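Inositol 2-dehydrogenase (Sinorhizobium meliloti, PDB 4HKT) catalyses the NAD-dependent oxidation of myo-inositol to scyllo-inosose, the first step of myo-inositol degradation to acetyl-CoA. Local coordinates at residues 2-8 / 27-33; 64-70 / 88-93. All coordinates share one frame; numbering follows the deposited sequence. Where two conformers were deposited one is given.

Interaction 1 of 2, residues 2-8 / 27-33; sequences MTVRFGL and DARLVAV. With NA (sodium ion), chain C.
V4 to L8 run parallel to A28 to V33, the two strand axes 4.7 Å apart and inclined by 22°, with backbone hydrogen bonds alternating from V4 N to D27 O at the start to L8 N to A32 O at the end. The register slips at a beta bulge: F6 pairs with L30 but G7 with A32, and F6 O takes the N-H of V31 at 3.0 Å and, weakly, that of A32. V31, the extra residue, turns its side chain toward the partner strand, where CG2 comes 3.5 Å from R5 NE in the R5 conformer given. On the face of V4, F6 and L8, CE2 of the F6 ring meets A28 CB at 3.4 Å, while R29 O lies at the ring's edge, in its plane. L30 CD1 packs 4.0 Å from L8 CB. These strands, with helix 13-24 between them, form the first beta-alpha-beta unit of the Rossmann fold, and V22 of that helix covers both F6 and L30. On the other face R5, one of two conformers, runs alongside R29, but their close approach is doubtful; R5 NE is hydrogen-bonded to D63 O. R29 bends at chi3 (-50°), bringing one face of its guanidinium against T3 CG2. At the start of strand 28-33, A28 O binds the sodium ion at 2.4 Å, the carbonyl oxygens of S23 and N25 being its other protein ligands.

Interaction 2 of 2, residues 64-70 / 88-93; sequences IDAVVIC and KAIFCE
K88 lays its aliphatic chain across I64, with CE 3.9 Å from I64 CB and 3.6 Å from I64 O. A bend at chi2 (70°) carries the chain over I64 and on to its carbonyl partners, NZ being hydrogen-bonded to the carbonyl oxygens of A61 and E59. Replacing K88 with an alanine would probably leave those two carbonyls without their ammonium partner and open a gap beside I64. From here A66-I69 and A89-C92 pair in parallel without a break in register, the bonds running from A89 N to D65 O through to E93 N to I69 O at 3.0 Å. I69 CD1 lies alongside I90, 3.6 Å from its CG2, and I69 CB packs against C92 SG at 3.9 Å. On the face of A66 and V68, the V68 and F91 side chains point the same way, with V68 CG1 4.0 Å from F91 CD2. With helix 76-85 as the crossover, the two strands form a beta-alpha-beta unit of the Rossmann fold; that helix covers V67, I69 and C92. A89 and F91 instead rest on helix 281-297, V68 touches H18 of helix 13-24, and strand 4-9 borders 66-69 on the side away from 89-93.

Interactions 1 and 2 belong to two beta-alpha-beta units of one parallel sheet, in series along the chain but separated by the short edge strand 51-52; their centres are about 10 Å apart, and strands 4-9 and 66-69 join them as direct neighbours. At that seam the R5 backbone N lies 2.6 Å from D65 OD2, a probable hydrogen bond, and G7 N lies 2.9 Å from A66 O. Helix 281-297 packs against both contacts, F291 touching F6 in one and A89 and F91 in the other. The sodium ion belongs to interaction 1, about 12 Å from the V68 side chain. L8 and C70 touch each other and a GxGxxG-like stretch, consistent with the dinucleotide-binding end of a Rossmann sheet.

Interaction 1 of 2, residues 2-8 / 27-33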
HETATM    1  N   MSE B   2      -8.509  37.924  22.406  1.00 88.77           N
HETATM    2  CA  MSE B   2      -7.580  38.818  21.642  1.00 90.85           C
HETATM    3  C   MSE B   2      -7.389  38.303  20.234  1.00 83.85           C
HETATM    4  O   MSE B   2      -7.475  37.098  19.978  1.00 86.19           O
HETATM    5  CB  MSE B   2      -6.227  38.950  22.357  1.00 96.51           C
HETATM    6  CG  MSE B   2      -5.383  37.673  22.270  1.00105.30           C
HETATM    7 SE   MSE B   2      -4.202  37.415  23.839  1.00113.88          SE
HETATM    8  CE  MSE B   2      -5.377  36.194  24.841  1.00112.68           C
ATOM      9  N   THR B   3      -7.128  39.229  19.316  1.00 76.73           N
ATOM     10  CA  THR B   3      -6.870  38.915  17.912  1.00 67.62           C
ATOM     11  C   THR B   3      -5.479  39.420  17.536  1.00 61.90           C
ATOM     12  O   THR B   3      -5.184  40.604  17.728  1.00 60.11           O
ATOM     13  CB  THR B   3      -7.911  39.595  17.012  1.00 65.56           C
ATOM     14  OG1 THR B   3      -9.214  39.149  17.397  1.00 65.23           O
ATOM     15  CG2 THR B   3      -7.675  39.272  15.524  1.00 67.15           C
ATOM     16  N   VAL B   4      -4.638  38.529  16.999  1.00 53.65           N
ATOM     17  CA  VAL B   4      -3.294  38.906  16.515  1.00 44.57           C
ATOM     18  C   VAL B   4      -3.417  39.598  15.167  1.00 42.12           C
ATOM     19  O   VAL B   4      -3.979  39.038  14.207  1.00 41.11           O
ATOM     20  CB  VAL B   4      -2.371  37.682  16.393  1.00 43.45           C
ATOM     21  CG1 VAL B   4      -0.992  38.076  15.890  1.00 42.23           C
ATOM     22  CG2 VAL B   4      -2.233  36.995  17.739  1.00 46.06           C
ATOM     23  N   ARG B   5      -2.906  40.828  15.099  1.00 39.73           N
ATOM     24  CA  ARG B   5      -2.955  41.602  13.863  0.50 38.84           C
ATOM     25  C   ARG B   5      -1.632  41.440  13.109  1.00 37.97           C
ATOM     26  O   ARG B   5      -0.559  41.769  13.627  1.00 31.58           O
ATOM     27  CB  ARG B   5      -3.261  43.080  14.149  0.50 40.16           C
ATOM     28  CG  ARG B   5      -4.671  43.322  14.682  0.50 41.04           C
ATOM     29  CD  ARG B   5      -4.986  44.797  14.945  0.50 40.44           C
ATOM     30  NE  ARG B   5      -5.298  45.527  13.719  0.50 41.76           N
ATOM     31  CZ  ARG B   5      -6.522  45.901  13.350  0.50 43.42           C
ATOM     32  NH1 ARG B   5      -7.564  45.636  14.120  0.50 43.72           N
ATOM     33  NH2 ARG B   5      -6.699  46.559  12.213  0.50 42.55           N
ATOM     34  N   PHE B   6      -1.732  40.933  11.880  1.00 35.63           N
ATOM     35  CA  PHE B   6      -0.582  40.570  11.058  1.00 36.16           C
ATOM     36  C   PHE B   6      -0.341  41.551   9.912  1.00 34.74           C
ATOM     37  O   PHE B   6      -1.269  41.962   9.209  1.00 35.25           O
ATOM     38  CB  PHE B   6      -0.810  39.182  10.429  1.00 36.62           C
ATOM     39  CG  PHE B   6      -0.591  38.033  11.371  1.00 36.57           C
ATOM     40  CD1 PHE B   6       0.589  37.293  11.332  1.00 36.59           C
ATOM     41  CD2 PHE B   6      -1.564  37.678  12.291  1.00 37.25           C
ATOM     42  CE1 PHE B   6       0.789  36.238  12.203  1.00 35.28           C
ATOM     43  CE2 PHE B   6      -1.375  36.623  13.166  1.00 35.85           C
ATOM     44  CZ  PHE B   6      -0.198  35.890  13.115  1.00 37.35           C
ATOM     45  N   GLY B   7       0.921  41.887   9.709  1.00 31.81           N
ATOM     46  CA  GLY B   7       1.366  42.499   8.478  1.00 31.68           C
ATOM     47  C   GLY B   7       2.113  41.432   7.715  1.00 32.36           C
ATOM     48  O   GLY B   7       2.918  40.718   8.312  1.00 32.19           O
ATOM     49  N   LEU B   8       1.844  41.326   6.416  1.00 31.91           N
ATOM     50  CA  LEU B   8       2.546  40.412   5.521  1.00 34.16           C
ATOM     51  C   LEU B   8       3.488  41.223   4.652  1.00 34.62           C
ATOM     52  O   LEU B   8       3.075  42.212   4.047  1.00 34.12           O
ATOM     53  CB  LEU B   8       1.550  39.654   4.628  1.00 34.16           C
ATOM     54  CG  LEU B   8       2.107  38.783   3.494  1.00 35.13           C
ATOM     55  CD1 LEU B   8       3.111  37.776   4.017  1.00 35.32           C
ATOM     56  CD2 LEU B   8       0.990  38.057   2.755  1.00 37.30           C
ATOM     57  N   ASP B  27      -7.858  33.063  15.366  1.00 48.00           N
ATOM     58  CA  ASP B  27      -7.296  34.078  16.270  1.00 45.42           C
ATOM     59  C   ASP B  27      -6.508  35.198  15.591  1.00 44.32           C
ATOM     60  O   ASP B  27      -5.910  36.021  16.275  1.00 45.14           O
ATOM     61  CB  ASP B  27      -6.423  33.407  17.314  1.00 48.28           C
ATOM     62  CG  ASP B  27      -7.215  32.500  18.223  1.00 53.05           C
ATOM     63  OD1 ASP B  27      -8.311  32.915  18.655  1.00 52.68           O
ATOM     64  OD2 ASP B  27      -6.741  31.381  18.508  1.00 57.54           O
ATOM     65  N   ALA B  28      -6.531  35.264  14.267  1.00 44.49           N
ATOM     66  CA  ALA B  28      -5.647  36.185  13.552  1.00 46.71           C
ATOM     67  C   ALA B  28      -6.383  36.945  12.490  1.00 45.31           C
ATOM     68  O   ALA B  28      -7.330  36.418  11.905  1.00 48.54           O
ATOM     69  CB  ALA B  28      -4.515  35.409  12.900  1.00 49.01           C
ATOM     70  N   ARG B  29      -5.926  38.165  12.214  1.00 43.93           N
ATOM     71  CA  ARG B  29      -6.457  38.966  11.114  1.00 44.53           C
ATOM     72  C   ARG B  29      -5.320  39.505  10.268  1.00 40.52           C
ATOM     73  O   ARG B  29      -4.354  40.053  10.791  1.00 43.09           O
ATOM     74  CB  ARG B  29      -7.290  40.159  11.641  1.00 51.37           C
ATOM     75  CG  ARG B  29      -7.937  41.017  10.538  1.00 58.02           C
ATOM     76  CD  ARG B  29      -8.552  42.332  11.036  1.00 63.50           C
ATOM     77  NE  ARG B  29      -9.437  42.131  12.189  1.00 70.24           N
ATOM     78  CZ  ARG B  29      -9.134  42.401  13.464  1.00 70.74           C
ATOM     79  NH1 ARG B  29      -7.960  42.922  13.797  1.00 67.60           N
ATOM     80  NH2 ARG B  29     -10.027  42.153  14.419  1.00 70.38           N
ATOM     81  N   LEU B  30      -5.461  39.391   8.958  1.00 38.02           N
ATOM     82  CA  LEU B  30      -4.536  40.015   8.040  1.00 39.41           C
ATOM     83  C   LEU B  30      -4.974  41.464   7.805  1.00 41.96           C
ATOM     84  O   LEU B  30      -6.040  41.724   7.247  1.00 40.72           O
ATOM     85  CB  LEU B  30      -4.489  39.248   6.724  1.00 38.33           C
ATOM     86  CG  LEU B  30      -3.487  39.785   5.710  1.00 39.47           C
ATOM     87  CD1 LEU B  30      -2.069  39.717   6.262  1.00 41.10           C
ATOM     88  CD2 LEU B  30      -3.580  38.986   4.430  1.00 39.85           C
ATOM     89  N   VAL B  31      -4.128  42.391   8.240  1.00 42.87           N
ATOM     90  CA  VAL B  31      -4.408  43.830   8.246  1.00 41.52           C
ATOM     91  C   VAL B  31      -3.740  44.521   7.063  1.00 43.07           C
ATOM     92  O   VAL B  31      -4.365  45.351   6.403  1.00 47.27           O
ATOM     93  CB  VAL B  31      -3.893  44.467   9.563  1.00 40.22           C
ATOM     94  CG1 VAL B  31      -4.015  45.985   9.543  1.00 40.18           C
ATOM     95  CG2 VAL B  31      -4.633  43.879  10.751  1.00 39.17           C
ATOM     96  N   ALA B  32      -2.475  44.186   6.795  1.00 39.14           N
ATOM     97  CA  ALA B  32      -1.699  44.891   5.782  1.00 39.20           C
ATOM     98  C   ALA B  32      -0.777  43.979   4.994  1.00 39.87           C
ATOM     99  O   ALA B  32      -0.211  43.039   5.546  1.00 37.64           O
ATOM    100  CB  ALA B  32      -0.899  46.008   6.423  1.00 39.66           C
ATOM    101  N   VAL B  33      -0.673  44.239   3.696  1.00 39.67           N
ATOM    102  CA  VAL B  33       0.309  43.592   2.839  1.00 42.01           C
ATOM    103  C   VAL B  33       1.249  44.636   2.258  1.00 41.09           C
ATOM    104  O   VAL B  33       0.826  45.752   1.964  1.00 37.96           O
ATOM    105  CB  VAL B  33      -0.348  42.882   1.650  1.00 45.13           C
ATOM    106  CG1 VAL B  33       0.709  42.176   0.790  1.00 45.18           C
ATOM    107  CG2 VAL B  33      -1.376  41.895   2.148  1.00 50.96           C
TER
HETATM  108 NA    NA C 410      -8.294  35.043  10.216  1.00 64.35          NA

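Interaction 2 of 2, residues 64-70 / 88-93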
ATOM      1  N   ILE B  64      -0.370  46.724  14.268  1.00 39.16           N
ATOM      2  CA  ILE B  64       0.265  45.487  13.835  1.00 35.49           C
ATOM      3  C   ILE B  64       0.955  44.854  15.056  1.00 31.33           C
ATOM      4  O   ILE B  64       1.742  45.509  15.733  1.00 33.52           O
ATOM      5  CB  ILE B  64       1.280  45.743  12.710  1.00 35.43           C
ATOM      6  CG1 ILE B  64       0.606  46.331  11.471  1.00 35.59           C
ATOM      7  CG2 ILE B  64       2.007  44.460  12.346  1.00 35.68           C
ATOM      8  CD1 ILE B  64      -0.367  45.418  10.750  1.00 36.23           C
ATOM      9  N   ASP B  65       0.621  43.597  15.341  1.00 29.74           N
ATOM     10  CA  ASP B  65       1.222  42.830  16.437  1.00 30.79           C
ATOM     11  C   ASP B  65       2.403  41.946  15.957  1.00 28.15           C
ATOM     12  O   ASP B  65       3.313  41.646  16.711  1.00 29.03           O
ATOM     13  CB  ASP B  65       0.164  41.916  17.065  1.00 34.06           C
ATOM     14  CG  ASP B  65      -1.095  42.690  17.547  1.00 39.15           C
ATOM     15  OD1 ASP B  65      -0.937  43.653  18.325  1.00 41.97           O
ATOM     16  OD2 ASP B  65      -2.227  42.306  17.168  1.00 38.48           O
ATOM     17  N   ALA B  66       2.349  41.521  14.709  1.00 27.26           N
ATOM     18  CA  ALA B  66       3.196  40.468  14.234  1.00 28.56           C
ATOM     19  C   ALA B  66       3.378  40.656  12.747  1.00 26.91           C
ATOM     20  O   ALA B  66       2.447  41.126  12.072  1.00 26.53           O
ATOM     21  CB  ALA B  66       2.549  39.125  14.518  1.00 29.73           C
ATOM     22  N   VAL B  67       4.563  40.277  12.249  1.00 26.51           N
ATOM     23  CA  VAL B  67       4.847  40.274  10.818  1.00 28.15           C
ATOM     24  C   VAL B  67       5.246  38.905  10.309  1.00 28.06           C
ATOM     25  O   VAL B  67       5.843  38.113  11.033  1.00 28.93           O
ATOM     26  CB  VAL B  67       5.962  41.275  10.393  1.00 28.67           C
ATOM     27  CG1 VAL B  67       5.457  42.687  10.550  1.00 32.64           C
ATOM     28  CG2 VAL B  67       7.241  41.082  11.184  1.00 26.66           C
ATOM     29  N   VAL B  68       4.892  38.660   9.052  1.00 28.25           N
ATOM     30  CA  VAL B  68       5.304  37.485   8.314  1.00 27.59           C
ATOM     31  C   VAL B  68       6.194  38.005   7.198  1.00 25.19           C
ATOM     32  O   VAL B  68       5.748  38.785   6.350  1.00 25.20           O
ATOM     33  CB  VAL B  68       4.085  36.743   7.747  1.00 28.35           C
ATOM     34  CG1 VAL B  68       4.519  35.662   6.786  1.00 29.59           C
ATOM     35  CG2 VAL B  68       3.257  36.148   8.888  1.00 29.15           C
ATOM     36  N   ILE B  69       7.455  37.588   7.209  1.00 23.99           N
ATOM     37  CA  ILE B  69       8.429  38.068   6.228  1.00 23.25           C
ATOM     38  C   ILE B  69       8.630  36.988   5.153  1.00 26.19           C
ATOM     39  O   ILE B  69       9.200  35.897   5.417  1.00 21.59           O
ATOM     40  CB  ILE B  69       9.772  38.440   6.873  1.00 22.79           C
ATOM     41  CG1 ILE B  69       9.584  39.460   7.994  1.00 23.95           C
ATOM     42  CG2 ILE B  69      10.749  38.922   5.807  1.00 22.81           C
ATOM     43  CD1 ILE B  69      10.798  39.639   8.895  1.00 23.16           C
ATOM     44  N   CYS B  70       8.132  37.320   3.958  1.00 26.99           N
ATOM     45  CA  CYS B  70       8.173  36.490   2.767  1.00 28.36           C
ATOM     46  C   CYS B  70       8.846  37.252   1.616  1.00 26.67           C
ATOM     47  O   CYS B  70       8.599  36.952   0.473  1.00 25.75           O
ATOM     48  CB  CYS B  70       6.743  36.118   2.344  1.00 30.40           C
ATOM     49  SG  CYS B  70       5.885  35.216   3.651  1.00 37.93           S
ATOM     50  N   LYS B  88       7.468  44.083  17.148  1.00 27.92           N
ATOM     51  CA  LYS B  88       6.556  43.140  16.502  1.00 26.85           C
ATOM     52  C   LYS B  88       7.066  41.727  16.764  1.00 27.08           C
ATOM     53  O   LYS B  88       8.277  41.535  16.914  1.00 25.85           O
ATOM     54  CB  LYS B  88       6.473  43.372  14.993  1.00 27.73           C
ATOM     55  CG  LYS B  88       5.422  44.378  14.528  1.00 28.26           C
ATOM     56  CD  LYS B  88       5.737  45.810  14.897  1.00 29.12           C
ATOM     57  CE  LYS B  88       4.730  46.738  14.229  1.00 31.42           C
ATOM     58  NZ  LYS B  88       4.708  48.111  14.796  1.00 30.67           N
ATOM     59  N   ALA B  89       6.153  40.751  16.863  1.00 26.93           N
ATOM     60  CA  ALA B  89       6.548  39.335  16.784  1.00 25.40           C
ATOM     61  C   ALA B  89       6.839  39.060  15.311  1.00 23.58           C
ATOM     62  O   ALA B  89       6.215  39.636  14.428  1.00 22.53           O
ATOM     63  CB  ALA B  89       5.434  38.419  17.303  1.00 25.86           C
ATOM     64  N   ILE B  90       7.771  38.146  15.045  1.00 23.98           N
ATOM     65  CA  ILE B  90       8.293  37.942  13.691  1.00 21.95           C
ATOM     66  C   ILE B  90       8.282  36.464  13.297  1.00 20.11           C
ATOM     67  O   ILE B  90       8.819  35.592  13.985  1.00 19.03           O
ATOM     68  CB  ILE B  90       9.752  38.426  13.609  1.00 21.89           C
ATOM     69  CG1 ILE B  90       9.890  39.868  14.068  1.00 22.30           C
ATOM     70  CG2 ILE B  90      10.300  38.298  12.207  1.00 22.48           C
ATOM     71  CD1 ILE B  90      11.124  40.073  14.916  1.00 23.62           C
ATOM     72  N   PHE B  91       7.652  36.208  12.188  1.00 19.38           N
ATOM     73  CA  PHE B  91       7.772  34.933  11.540  1.00 21.91           C
ATOM     74  C   PHE B  91       8.554  35.206  10.256  1.00 21.54           C
ATOM     75  O   PHE B  91       8.110  36.005   9.425  1.00 25.42           O
ATOM     76  CB  PHE B  91       6.407  34.344  11.200  1.00 22.07           C
ATOM     77  CG  PHE B  91       6.502  33.096  10.407  1.00 23.52           C
ATOM     78  CD1 PHE B  91       6.532  31.857  11.039  1.00 25.29           C
ATOM     79  CD2 PHE B  91       6.639  33.151   9.046  1.00 23.91           C
ATOM     80  CE1 PHE B  91       6.686  30.699  10.304  1.00 24.51           C
ATOM     81  CE2 PHE B  91       6.802  32.006   8.300  1.00 25.42           C
ATOM     82  CZ  PHE B  91       6.830  30.772   8.934  1.00 23.99           C
ATOM     83  N   CYS B  92       9.678  34.525  10.066  1.00 20.52           N
ATOM     84  CA  CYS B  92      10.463  34.741   8.871  1.00 19.75           C
ATOM     85  C   CYS B  92      10.693  33.471   8.054  1.00 20.33           C
ATOM     86  O   CYS B  92      11.182  32.498   8.581  1.00 19.82           O
ATOM     87  CB  CYS B  92      11.808  35.368   9.235  1.00 19.29           C
ATOM     88  SG  CYS B  92      12.664  36.023   7.788  1.00 23.02           S
ATOM     89  N   GLU B  93      10.325  33.491   6.778  1.00 21.75           N
ATOM     90  CA  GLU B  93      10.678  32.398   5.873  1.00 24.87           C
ATOM     91  C   GLU B  93      12.208  32.154   5.849  1.00 23.90           C
ATOM     92  O   GLU B  93      13.005  33.078   6.024  1.00 21.36           O
ATOM     93  CB  GLU B  93      10.179  32.666   4.469  1.00 28.83           C
ATOM     94  CG  GLU B  93       8.753  32.195   4.221  1.00 36.88           C
ATOM     95  CD  GLU B  93       8.606  30.671   4.307  1.00 38.20           C
ATOM     96  OE1 GLU B  93       9.559  29.949   3.940  1.00 40.39           O
ATOM     97  OE2 GLU B  93       7.556  30.210   4.798  1.00 40.09           O
TER